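Side-chain contacts in dally-like protein (Drosophila melanogaster, PDB 3ODN), which probably acts as a cell-surface heparan sulfate proteoglycan of the glypican family and takes part in Hedgehog signalling, the chain here being its alpha-helical core domain: residues S101-I104 with I110-R113; K142-L147 with K177-V182; T146-M151 with M302-S307; V154-Y159 with D310-V315. The protein carries 2 engineered substitutions. All blocks are in the same frame, centred on the assembly; numbering follows the deposited sequence.

In the fold
All four contacts lie near one another in the glypican core, on one side of the chain's centre. Contacts 2, 3 and 4 share helix 136-155 and meet it at successive points, first with the loop 177-182, then with helix 293-306 and last with helix 308-318. Contact 1 joins helix 48-106 to the short helix that follows. Contacts 2 and 4 are buried, the first aromatic, the second small and polar, centred on an asparagine and a threonine; contacts 1 and 3 are partly exposed. Contact 3, its centre about 8 Å from that of contact 2, adds a methionine to the aromatic packing. Contact 1 also pairs aromatic rings, with an exposed isoleucine and glutamate at its margin.

Contact 1 of 4, residues S101-I104 with I110-R113; sequences SMFI and IYER
Phe103 and Tyr111 form the tight half of this contact. The CB of Phe103 stands over the middle of the Tyr111 ring as a CH-pi contact, 3.4 Å from the ring centroid and only 13° off its normal. From there the Phe103 ring leads onward with its edge toward the same tyrosine, an offset edge-to-face pair with centroids 5.5 Å apart and planes at 67°. Tyr111 reaches this place because its CG lies opposite the backbone N (chi1 165°), which carries the ring across to helix 48-106. Tyr111 CE2 also lies 3.7 Å from Ile104 CG1. The setting is the corner between two consecutive helices of the glypican helical core: the long helix 48-106 ends, the chain turns, and helix 109-113 packs by its tyrosine on the last turns of the helix before it. Phe118 meets both aromatic rings and Phe99 stacks on Phe103, so the pair belongs to a larger aromatic cluster, which helix 293-306 borders through Ile297 and Ile301. With the ring of Tyr111 cut back to an alanine, Phe103 CB and Phe118 would probably lose a ring neighbour and Asn100 its weak hydrogen bond to the tyrosine OH. On the outer side the fit is looser. Ile104 and Glu112 are exposed on the surface, and the extended glutamate chain brings its OE1 only to 4.0 Å from Ile104 CG2, a carboxylate lying beside a methyl group with no specific bond between them.

Contact 2 of 4, residues K142-L147 with K177-V182; sequences KFFNTL and KPFGDV
A type II' beta turn from Phe179 to Val182, between helix 163-176 and helix 182-214, carries the aromatic side chain that packs here on helix 136-155. Gly180 takes the positive phi of the turn's second position, a conformation that favours glycine. Phe179 points at the helix and turns an edge of its ring to the backbone: CE1 lies 3.2 Å from Phe144 O, with that carbonyl oxygen in the plane of the ring. A little further on, Phe179 CZ packs 3.8 Å from Leu147 CG. The ring thus sits against one helical turn. It also passes the Phe144 ring, with the two CD1 atoms of Phe144 and Phe179 3.9 Å apart. Their planes are inclined at 49°, centroids 5.7 Å apart. Phe144 has its CG beside the backbone N (chi1 -81°), which directs the ring to the loop's far end, where its CZ comes 4.0 Å from Val182 CG1, at the start of the next helix. One face of Phe144 is covered by CE2 of Phe143, which probably helps hold the ring's tilt. Away from this apolar patch, Lys177 NZ reaches Asp181 within the turn in a salt bridge, 2.8 Å from its OD2 and well above the carboxylate plane, and pairs also with Asp184. Helix 293-306 closes over the loop, where Ala300 touches Phe179 and Val182 and Asn303 donates to Phe179 O, while helix 115-131 packs against Phe143 and Leu147 of helix 136-155.

Contact 3 of 4, residues T146-M151 with M302-S307; sequences TLYQKM and MNFQDS
Phe304 reaches across to helix 136-155, where it meets Met151 with one face and Tyr148, three residues earlier, with its rim. With its CG opposite the backbone N (chi1 -171°), the phenylalanine ring points from helix 293-306 toward helix 136-155. The methionine CB lies over one face of it, 4.2 Å from the ring centroid and offset toward the rim. Further along, the side chain bends at chi3 (73°), which turns CE back to 3.6 Å from Phe304 CD2, and close to Phe304 CB as well. SD stays oblique to the ring, 5.0 Å from its centroid, a Met-aromatic contact beside the methyl one. The two helices run roughly parallel here, crossing at -33° with short-segment axes 11.5 Å apart, a wide spacing bridged by these large side chains within the glypican helical bundle. Tyr148 comes at Phe304 from the side: its CD1 meets CE1 of Phe304 at 3.3 Å, rim to rim, and neither ring covers the other's face. Its neighbours Pro178, Met173 and Val315 border the tyrosine from the loop and two other helices. At the end of helix 293-306, Ser307 OG turns back to Asn303 O at 2.7 Å, while on the exposed flank Gln305 CG only brushes Met151 CE.

Contact 4 of 4, residues V154-Y159 with D310-V315; sequences VLNTQY and DITNRV
Thr312 OG1 is held from two directions: it hydrogen-bonds to the carbonyl oxygen of Gly308, one turn earlier in its own helix, and receives a weak bond from Asn156 ND2 at 3.3 Å, with an N-H...O angle of 159°. The Gly308 bond is the stronger, and it follows from the threonine torsion, which keeps OG1 beside the backbone N (chi1 -45°) and sends CG2 outward to the other segment. That methyl lies 3.2 Å from Asn156 OD1, so the asparagine amide approaches the threonine with both ends, its nitrogen at the hydroxyl and its oxygen at the methyl. The two side chains come from opposite directions to meet. Asn156 ND2 has a second, also weak, link to Phe152 O in the helix just before it. At Asn156 the chain departs from helix 136-155. Within the helical glypican core its side chain links the C-terminal end of that helix to helix 308-318, through the weak bond and the Thr312 methyl contact. A leucine in its place would probably leave Thr312 OG1 with one partner fewer and put an apolar branch where the buried amide now bridges the two helices. Leu155, exposed on the surface, lends a methyl, CD2, at 3.3 Å from Thr312 OG1. Around the contact, Phe152 of helix 136-155 touches Thr312 and Val315. Val315 packs in turn on Tyr165, Val169 and Leu176 of helix 163-176, while Tyr159 sets its ring edge-to-face with that of Phe316, on helix 308-318.

Contact 1 of 4, residues S101-I104 with I110-R113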
loop_
_atom_site.group_PDB
_atom_site.type_symbol
_atom_site.label_atom_id
_atom_site.label_comp_id
_atom_site.label_asym_id
_atom_site.label_seq_id
_atom_site.Cartn_x
_atom_site.Cartn_y
_atom_site.Cartn_z
ATOM N N SER A 101 11.301 17.727 23.676
ATOM C CA SER A 101 12.502 17.718 24.503
ATOM C C SER A 101 13.532 18.694 23.951
ATOM O O SER A 101 14.086 19.467 24.729
ATOM C CB SER A 101 13.078 16.308 24.598
ATOM O OG SER A 101 12.156 15.444 25.239
ATOM N N MET A 102 13.761 18.685 22.613
ATOM C CA MET A 102 14.699 19.612 21.987
ATOM C C MET A 102 14.218 21.044 22.144
ATOM O O MET A 102 15.023 21.918 22.462
ATOM C CB MET A 102 14.901 19.301 20.497
ATOM C CG MET A 102 15.869 20.267 19.812
ATOM S SD MET A 102 15.898 20.179 18.004
ATOM C CE MET A 102 17.071 18.836 17.767
ATOM N N PHE A 103 12.918 21.283 21.935
ATOM C CA PHE A 103 12.351 22.632 21.974
ATOM C C PHE A 103 12.308 23.305 23.354
ATOM O O PHE A 103 12.644 24.469 23.423
ATOM C CB PHE A 103 11.079 22.727 21.130
ATOM C CG PHE A 103 11.279 23.025 19.651
ATOM C CD1 PHE A 103 10.664 24.125 19.056
ATOM C CD2 PHE A 103 12.081 22.204 18.855
ATOM C CE1 PHE A 103 10.863 24.414 17.702
ATOM C CE2 PHE A 103 12.264 22.485 17.494
ATOM C CZ PHE A 103 11.650 23.590 16.927
ATOM N N ILE A 104 12.057 22.540 24.450
ATOM C CA ILE A 104 12.127 22.968 25.862
ATOM C C ILE A 104 13.586 23.332 26.186
ATOM O O ILE A 104 13.861 24.283 26.923
ATOM C CB ILE A 104 11.634 21.832 26.825
ATOM C CG1 ILE A 104 10.094 21.754 26.879
ATOM C CG2 ILE A 104 12.199 21.990 28.246
ATOM C CD1 ILE A 104 9.524 20.491 27.672
ATOM N N ILE A 110 9.855 30.432 25.758
ATOM C CA ILE A 110 9.260 30.995 24.535
ATOM C C ILE A 110 8.500 29.847 23.868
ATOM O O ILE A 110 7.353 30.030 23.435
ATOM C CB ILE A 110 10.329 31.657 23.600
ATOM C CG1 ILE A 110 10.762 33.058 24.132
ATOM C CG2 ILE A 110 9.849 31.751 22.132
ATOM C CD1 ILE A 110 12.039 33.705 23.396
ATOM N N TYR A 111 9.122 28.640 23.866
ATOM C CA TYR A 111 8.511 27.427 23.354
ATOM C C TYR A 111 7.366 26.949 24.270
ATOM O O TYR A 111 6.276 26.734 23.758
ATOM C CB TYR A 111 9.559 26.312 23.093
ATOM C CG TYR A 111 8.926 24.954 22.910
ATOM C CD1 TYR A 111 8.317 24.605 21.708
ATOM C CD2 TYR A 111 8.840 24.055 23.970
ATOM C CE1 TYR A 111 7.678 23.376 21.551
ATOM C CE2 TYR A 111 8.195 22.828 23.829
ATOM C CZ TYR A 111 7.628 22.485 22.610
ATOM O OH TYR A 111 6.983 21.284 22.451
ATOM N N GLU A 112 7.611 26.765 25.589
ATOM C CA GLU A 112 6.620 26.307 26.581
ATOM C C GLU A 112 5.293 27.070 26.526
ATOM O O GLU A 112 4.236 26.443 26.502
ATOM C CB GLU A 112 7.188 26.347 28.007
ATOM C CG GLU A 112 8.164 25.221 28.324
ATOM C CD GLU A 112 8.514 24.999 29.788
ATOM O OE1 GLU A 112 9.395 24.150 30.058
ATOM O OE2 GLU A 112 7.915 25.662 30.666
ATOM N N ARG A 113 5.350 28.407 26.442
ATOM C CA ARG A 113 4.185 29.307 26.343
ATOM C C ARG A 113 3.327 28.995 25.110
ATOM O O ARG A 113 2.093 29.066 25.186
ATOM C CB ARG A 113 4.678 30.766 26.245
ATOM C CG ARG A 113 3.670 31.844 26.677
ATOM C CD ARG A 113 4.006 33.237 26.130
ATOM N NE ARG A 113 5.442 33.535 26.195
ATOM C CZ ARG A 113 6.119 34.201 25.264
ATOM N NH1 ARG A 113 5.494 34.682 24.195
ATOM N NH2 ARG A 113 7.422 34.407 25.402
#

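Contact 2 of 4, residues K142-L147 with K177-V182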
loop_
_atom_site.group_PDB
_atom_site.type_symbol
_atom_site.label_atom_id
_atom_site.label_comp_id
_atom_site.label_asym_id
_atom_site.label_seq_id
_atom_site.Cartn_x
_atom_site.Cartn_y
_atom_site.Cartn_z
ATOM N N LYS A 142 -0.852 27.132 7.624
ATOM C CA LYS A 142 -1.378 27.768 8.831
ATOM C C LYS A 142 -0.366 27.814 9.963
ATOM O O LYS A 142 -0.265 28.852 10.621
ATOM C CB LYS A 142 -2.711 27.141 9.281
ATOM C CG LYS A 142 -3.912 27.819 8.639
ATOM C CD LYS A 142 -5.045 26.842 8.339
ATOM C CE LYS A 142 -6.131 27.509 7.532
ATOM N NZ LYS A 142 -7.312 26.628 7.375
ATOM N N PHE A 143 0.397 26.701 10.166
ATOM C CA PHE A 143 1.416 26.531 11.202
ATOM C C PHE A 143 2.542 27.577 11.107
ATOM O O PHE A 143 2.801 28.299 12.077
ATOM C CB PHE A 143 1.978 25.079 11.176
ATOM C CG PHE A 143 3.305 24.912 11.870
ATOM C CD1 PHE A 143 3.378 24.869 13.258
ATOM C CD2 PHE A 143 4.485 24.828 11.140
ATOM C CE1 PHE A 143 4.609 24.762 13.904
ATOM C CE2 PHE A 143 5.715 24.749 11.789
ATOM C CZ PHE A 143 5.766 24.715 13.165
ATOM N N PHE A 144 3.193 27.648 9.930
ATOM C CA PHE A 144 4.265 28.571 9.611
ATOM C C PHE A 144 3.751 30.009 9.601
ATOM O O PHE A 144 4.514 30.930 9.925
ATOM C CB PHE A 144 4.900 28.197 8.261
ATOM C CG PHE A 144 5.909 27.078 8.302
ATOM C CD1 PHE A 144 7.083 27.204 9.032
ATOM C CD2 PHE A 144 5.725 25.930 7.548
ATOM C CE1 PHE A 144 8.040 26.185 9.033
ATOM C CE2 PHE A 144 6.680 24.905 7.557
ATOM C CZ PHE A 144 7.824 25.035 8.309
ATOM N N ASN A 145 2.455 30.212 9.286
ATOM C CA ASN A 145 1.850 31.549 9.342
ATOM C C ASN A 145 1.735 32.026 10.821
ATOM O O ASN A 145 2.054 33.180 11.144
ATOM C CB ASN A 145 0.486 31.568 8.638
ATOM C CG ASN A 145 -0.051 32.971 8.485
ATOM O OD1 ASN A 145 0.249 33.681 7.508
ATOM N ND2 ASN A 145 -0.821 33.418 9.479
ATOM N N THR A 146 1.270 31.113 11.698
ATOM C CA THR A 146 1.093 31.307 13.138
ATOM C C THR A 146 2.478 31.486 13.785
ATOM O O THR A 146 2.642 32.357 14.637
ATOM C CB THR A 146 0.328 30.091 13.739
ATOM O OG1 THR A 146 -0.932 29.924 13.062
ATOM C CG2 THR A 146 0.109 30.205 15.261
ATOM N N LEU A 147 3.456 30.662 13.375
ATOM C CA LEU A 147 4.819 30.694 13.880
ATOM C C LEU A 147 5.481 32.038 13.587
ATOM O O LEU A 147 6.083 32.619 14.482
ATOM C CB LEU A 147 5.613 29.507 13.289
ATOM C CG LEU A 147 7.061 29.296 13.720
ATOM C CD1 LEU A 147 7.173 28.989 15.201
ATOM C CD2 LEU A 147 7.686 28.196 12.921
ATOM N N LYS A 177 9.096 35.994 2.656
ATOM C CA LYS A 177 9.812 34.728 2.903
ATOM C C LYS A 177 10.629 34.807 4.211
ATOM O O LYS A 177 11.850 34.981 4.158
ATOM C CB LYS A 177 10.655 34.298 1.687
ATOM C CG LYS A 177 9.878 33.461 0.674
ATOM C CD LYS A 177 10.559 33.459 -0.687
ATOM C CE LYS A 177 9.767 32.707 -1.727
ATOM N NZ LYS A 177 9.995 31.238 -1.652
ATOM N N PRO A 178 9.952 34.766 5.392
ATOM C CA PRO A 178 10.672 34.947 6.664
ATOM C C PRO A 178 11.553 33.780 7.059
ATOM O O PRO A 178 12.609 33.984 7.653
ATOM C CB PRO A 178 9.548 35.179 7.683
ATOM C CG PRO A 178 8.298 35.361 6.870
ATOM C CD PRO A 178 8.507 34.592 5.632
ATOM N N PHE A 179 11.101 32.558 6.743
ATOM C CA PHE A 179 11.798 31.316 7.030
ATOM C C PHE A 179 12.485 30.806 5.751
ATOM O O PHE A 179 12.935 29.655 5.686
ATOM C CB PHE A 179 10.795 30.280 7.551
ATOM C CG PHE A 179 9.876 30.730 8.664
ATOM C CD1 PHE A 179 8.499 30.754 8.482
ATOM C CD2 PHE A 179 10.383 31.074 9.914
ATOM C CE1 PHE A 179 7.650 31.131 9.522
ATOM C CE2 PHE A 179 9.531 31.459 10.951
ATOM C CZ PHE A 179 8.173 31.474 10.751
ATOM N N GLY A 180 12.563 31.685 4.754
ATOM C CA GLY A 180 13.169 31.399 3.463
ATOM C C GLY A 180 12.304 30.483 2.629
ATOM O O GLY A 180 11.101 30.726 2.496
ATOM N N ASP A 181 12.917 29.433 2.056
ATOM C CA ASP A 181 12.201 28.446 1.235
ATOM C C ASP A 181 11.792 27.156 1.973
ATOM O O ASP A 181 11.289 26.232 1.332
ATOM C CB ASP A 181 12.919 28.172 -0.094
ATOM C CG ASP A 181 12.157 28.701 -1.298
ATOM O OD1 ASP A 181 11.311 27.955 -1.840
ATOM O OD2 ASP A 181 12.410 29.860 -1.701
ATOM N N VAL A 182 11.945 27.120 3.318
ATOM C CA VAL A 182 11.549 25.988 4.168
ATOM C C VAL A 182 10.036 25.698 4.122
ATOM O O VAL A 182 9.680 24.578 3.750
ATOM C CB VAL A 182 12.126 26.048 5.616
ATOM C CG1 VAL A 182 11.401 25.095 6.572
ATOM C CG2 VAL A 182 13.625 25.776 5.616
#

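Contact 3 of 4, residues T146-M151 with M302-S307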
loop_
_atom_site.group_PDB
_atom_site.type_symbol
_atom_site.label_atom_id
_atom_site.label_comp_id
_atom_site.label_asym_id
_atom_site.label_seq_id
_atom_site.Cartn_x
_atom_site.Cartn_y
_atom_site.Cartn_z
ATOM N N THR A 146 1.270 31.113 11.698
ATOM C CA THR A 146 1.093 31.307 13.138
ATOM C C THR A 146 2.478 31.486 13.785
ATOM O O THR A 146 2.642 32.357 14.637
ATOM C CB THR A 146 0.328 30.091 13.739
ATOM O OG1 THR A 146 -0.932 29.924 13.062
ATOM C CG2 THR A 146 0.109 30.205 15.261
ATOM N N LEU A 147 3.456 30.662 13.375
ATOM C CA LEU A 147 4.819 30.694 13.880
ATOM C C LEU A 147 5.481 32.038 13.587
ATOM O O LEU A 147 6.083 32.619 14.482
ATOM C CB LEU A 147 5.613 29.507 13.289
ATOM C CG LEU A 147 7.061 29.296 13.720
ATOM C CD1 LEU A 147 7.173 28.989 15.201
ATOM C CD2 LEU A 147 7.686 28.196 12.921
ATOM N N TYR A 148 5.295 32.570 12.369
ATOM C CA TYR A 148 5.811 33.876 11.940
ATOM C C TYR A 148 5.209 35.060 12.722
ATOM O O TYR A 148 5.937 35.995 13.066
ATOM C CB TYR A 148 5.570 34.033 10.423
ATOM C CG TYR A 148 5.678 35.435 9.866
ATOM C CD1 TYR A 148 6.871 36.150 9.942
ATOM C CD2 TYR A 148 4.612 36.019 9.190
ATOM C CE1 TYR A 148 6.986 37.428 9.398
ATOM C CE2 TYR A 148 4.725 37.285 8.615
ATOM C CZ TYR A 148 5.909 37.991 8.731
ATOM O OH TYR A 148 6.017 39.248 8.177
ATOM N N GLN A 149 3.879 35.040 12.946
ATOM C CA GLN A 149 3.171 36.113 13.645
ATOM C C GLN A 149 3.608 36.200 15.089
ATOM O O GLN A 149 3.933 37.302 15.552
ATOM C CB GLN A 149 1.649 35.970 13.514
ATOM C CG GLN A 149 1.078 36.723 12.310
ATOM C CD GLN A 149 -0.413 36.575 12.252
ATOM O OE1 GLN A 149 -1.158 37.211 13.003
ATOM N NE2 GLN A 149 -0.885 35.709 11.382
ATOM N N LYS A 150 3.711 35.022 15.762
ATOM C CA LYS A 150 4.181 34.881 17.139
ATOM C C LYS A 150 5.609 35.394 17.254
ATOM O O LYS A 150 5.913 36.155 18.167
ATOM C CB LYS A 150 4.154 33.403 17.583
ATOM C CG LYS A 150 2.772 32.784 17.720
ATOM C CD LYS A 150 1.950 33.319 18.878
ATOM C CE LYS A 150 0.775 32.415 19.141
ATOM N NZ LYS A 150 1.211 31.082 19.636
ATOM N N MET A 151 6.478 34.972 16.326
ATOM C CA MET A 151 7.891 35.338 16.308
ATOM C C MET A 151 8.148 36.794 15.961
ATOM O O MET A 151 9.103 37.361 16.488
ATOM C CB MET A 151 8.688 34.410 15.392
ATOM C CG MET A 151 8.964 33.066 16.006
ATOM S SD MET A 151 9.934 32.033 14.909
ATOM C CE MET A 151 11.545 32.857 15.054
ATOM N N MET A 302 15.848 29.871 13.047
ATOM C CA MET A 302 17.152 30.560 12.991
ATOM C C MET A 302 17.226 31.466 11.766
ATOM O O MET A 302 17.840 32.521 11.839
ATOM C CB MET A 302 18.313 29.557 12.972
ATOM C CG MET A 302 18.607 28.942 14.324
ATOM S SD MET A 302 20.156 28.002 14.342
ATOM C CE MET A 302 19.636 26.437 13.551
ATOM N N ASN A 303 16.573 31.059 10.645
ATOM C CA ASN A 303 16.481 31.833 9.399
ATOM C C ASN A 303 15.752 33.143 9.658
ATOM O O ASN A 303 16.096 34.153 9.046
ATOM C CB ASN A 303 15.760 31.043 8.302
ATOM C CG ASN A 303 16.596 30.023 7.556
ATOM O OD1 ASN A 303 17.744 29.707 7.912
ATOM N ND2 ASN A 303 16.011 29.453 6.510
ATOM N N PHE A 304 14.758 33.125 10.580
ATOM C CA PHE A 304 14.007 34.314 11.006
ATOM C C PHE A 304 14.878 35.173 11.928
ATOM O O PHE A 304 14.907 36.388 11.757
ATOM C CB PHE A 304 12.691 33.935 11.721
ATOM C CG PHE A 304 11.755 35.090 12.004
ATOM C CD1 PHE A 304 10.679 35.353 11.172
ATOM C CD2 PHE A 304 11.943 35.910 13.116
ATOM C CE1 PHE A 304 9.819 36.428 11.435
ATOM C CE2 PHE A 304 11.082 36.978 13.375
ATOM C CZ PHE A 304 10.022 37.223 12.537
ATOM N N GLN A 305 15.540 34.547 12.930
ATOM C CA GLN A 305 16.400 35.210 13.918
ATOM C C GLN A 305 17.583 35.939 13.264
ATOM O O GLN A 305 17.781 37.132 13.521
ATOM C CB GLN A 305 16.903 34.209 14.976
ATOM C CG GLN A 305 15.823 33.673 15.915
ATOM C CD GLN A 305 16.316 32.533 16.785
ATOM O OE1 GLN A 305 16.841 31.509 16.307
ATOM N NE2 GLN A 305 16.106 32.665 18.084
ATOM N N ASP A 306 18.338 35.230 12.392
ATOM C CA ASP A 306 19.503 35.749 11.665
ATOM C C ASP A 306 19.178 36.972 10.788
ATOM O O ASP A 306 20.045 37.833 10.603
ATOM C CB ASP A 306 20.170 34.639 10.823
ATOM C CG ASP A 306 20.794 33.471 11.591
ATOM O OD1 ASP A 306 20.486 33.311 12.795
ATOM O OD2 ASP A 306 21.544 32.688 10.972
ATOM N N SER A 307 17.940 37.054 10.263
ATOM C CA SER A 307 17.493 38.169 9.422
ATOM C C SER A 307 16.321 38.947 10.032
ATOM O O SER A 307 15.650 39.710 9.330
ATOM C CB SER A 307 17.164 37.689 8.010
ATOM O OG SER A 307 16.164 36.683 8.026
#

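Contact 4 of 4, residues V154-Y159 with D310-V315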
loop_
_atom_site.group_PDB
_atom_site.type_symbol
_atom_site.label_atom_id
_atom_site.label_comp_id
_atom_site.label_asym_id
_atom_site.label_seq_id
_atom_site.Cartn_x
_atom_site.Cartn_y
_atom_site.Cartn_z
ATOM N N VAL A 154 7.138 38.688 19.280
ATOM C CA VAL A 154 8.156 38.405 20.301
ATOM C C VAL A 154 9.399 39.320 20.122
ATOM O O VAL A 154 9.804 39.996 21.076
ATOM C CB VAL A 154 8.518 36.886 20.337
ATOM C CG1 VAL A 154 9.802 36.620 21.122
ATOM C CG2 VAL A 154 7.377 36.061 20.914
ATOM N N LEU A 155 9.978 39.343 18.895
ATOM C CA LEU A 155 11.147 40.153 18.541
ATOM C C LEU A 155 10.869 41.656 18.716
ATOM O O LEU A 155 11.703 42.378 19.270
ATOM C CB LEU A 155 11.561 39.857 17.092
ATOM C CG LEU A 155 12.664 40.728 16.492
ATOM C CD1 LEU A 155 14.029 40.117 16.720
ATOM C CD2 LEU A 155 12.436 40.946 15.026
ATOM N N ASN A 156 9.702 42.112 18.236
ATOM C CA ASN A 156 9.303 43.509 18.288
ATOM C C ASN A 156 8.406 43.845 19.493
ATOM O O ASN A 156 7.313 44.410 19.362
ATOM C CB ASN A 156 8.777 43.985 16.932
ATOM C CG ASN A 156 9.793 43.827 15.835
ATOM O OD1 ASN A 156 10.846 44.463 15.841
ATOM N ND2 ASN A 156 9.552 42.893 14.927
ATOM N N THR A 157 8.920 43.485 20.688
ATOM C CA THR A 157 8.338 43.732 22.013
ATOM C C THR A 157 8.184 45.233 22.216
ATOM O O THR A 157 7.182 45.686 22.772
ATOM C CB THR A 157 9.239 43.138 23.132
ATOM O OG1 THR A 157 10.541 42.790 22.638
ATOM C CG2 THR A 157 8.614 41.948 23.807
ATOM N N GLN A 158 9.187 45.995 21.734
ATOM C CA GLN A 158 9.321 47.458 21.764
ATOM C C GLN A 158 8.129 48.206 21.139
ATOM O O GLN A 158 7.752 49.276 21.629
ATOM C CB GLN A 158 10.637 47.866 21.073
ATOM C CG GLN A 158 10.981 46.982 19.858
ATOM C CD GLN A 158 12.330 47.236 19.240
ATOM O OE1 GLN A 158 13.010 48.231 19.526
ATOM N NE2 GLN A 158 12.736 46.340 18.353
ATOM N N TYR A 159 7.558 47.649 20.051
ATOM C CA TYR A 159 6.420 48.217 19.322
ATOM C C TYR A 159 5.094 47.556 19.726
ATOM O O TYR A 159 5.094 46.472 20.316
ATOM C CB TYR A 159 6.640 48.091 17.802
ATOM C CG TYR A 159 7.842 48.846 17.281
ATOM C CD1 TYR A 159 9.067 48.209 17.103
ATOM C CD2 TYR A 159 7.749 50.191 16.933
ATOM C CE1 TYR A 159 10.181 48.901 16.628
ATOM C CE2 TYR A 159 8.854 50.892 16.452
ATOM C CZ TYR A 159 10.068 50.243 16.297
ATOM O OH TYR A 159 11.154 50.934 15.814
ATOM N N ASP A 310 16.369 42.602 9.178
ATOM C CA ASP A 310 15.974 42.751 7.772
ATOM C C ASP A 310 14.457 42.597 7.586
ATOM O O ASP A 310 13.851 43.435 6.919
ATOM C CB ASP A 310 16.726 41.744 6.873
ATOM C CG ASP A 310 18.219 41.979 6.760
ATOM O OD1 ASP A 310 18.623 43.139 6.516
ATOM O OD2 ASP A 310 18.983 40.996 6.868
ATOM N N ILE A 311 13.853 41.549 8.200
ATOM C CA ILE A 311 12.414 41.245 8.144
ATOM C C ILE A 311 11.554 42.437 8.630
ATOM O O ILE A 311 10.699 42.909 7.882
ATOM C CB ILE A 311 12.084 39.893 8.863
ATOM C CG1 ILE A 311 12.796 38.713 8.167
ATOM C CG2 ILE A 311 10.562 39.639 8.941
ATOM C CD1 ILE A 311 12.901 37.374 9.007
ATOM N N THR A 312 11.827 42.941 9.848
ATOM C CA THR A 312 11.133 44.073 10.491
ATOM C C THR A 312 11.076 45.342 9.596
ATOM O O THR A 312 10.017 45.981 9.490
ATOM C CB THR A 312 11.733 44.333 11.886
ATOM O OG1 THR A 312 11.900 43.087 12.580
ATOM C CG2 THR A 312 10.894 45.264 12.708
ATOM N N ASN A 313 12.216 45.668 8.934
ATOM C CA ASN A 313 12.360 46.797 8.007
ATOM C C ASN A 313 11.419 46.629 6.802
ATOM O O ASN A 313 10.743 47.585 6.422
ATOM C CB ASN A 313 13.822 46.940 7.529
ATOM C CG ASN A 313 14.844 47.207 8.616
ATOM O OD1 ASN A 313 14.653 48.042 9.510
ATOM N ND2 ASN A 313 15.984 46.540 8.525
ATOM N N ARG A 314 11.362 45.405 6.222
ATOM C CA ARG A 314 10.506 45.062 5.080
ATOM C C ARG A 314 9.017 45.089 5.459
ATOM O O ARG A 314 8.182 45.409 4.612
ATOM C CB ARG A 314 10.878 43.687 4.518
ATOM C CG ARG A 314 12.299 43.560 3.976
ATOM C CD ARG A 314 12.715 42.103 4.007
ATOM N NE ARG A 314 14.126 41.901 3.673
ATOM C CZ ARG A 314 14.725 40.716 3.685
ATOM N NH1 ARG A 314 14.048 39.625 4.023
ATOM N NH2 ARG A 314 16.008 40.610 3.358
ATOM N N VAL A 315 8.695 44.747 6.727
ATOM C CA VAL A 315 7.327 44.758 7.257
ATOM C C VAL A 315 6.898 46.207 7.433
ATOM O O VAL A 315 5.808 46.581 6.996
ATOM C CB VAL A 315 7.177 43.943 8.581
ATOM C CG1 VAL A 315 5.783 44.109 9.192
ATOM C CG2 VAL A 315 7.496 42.464 8.368
#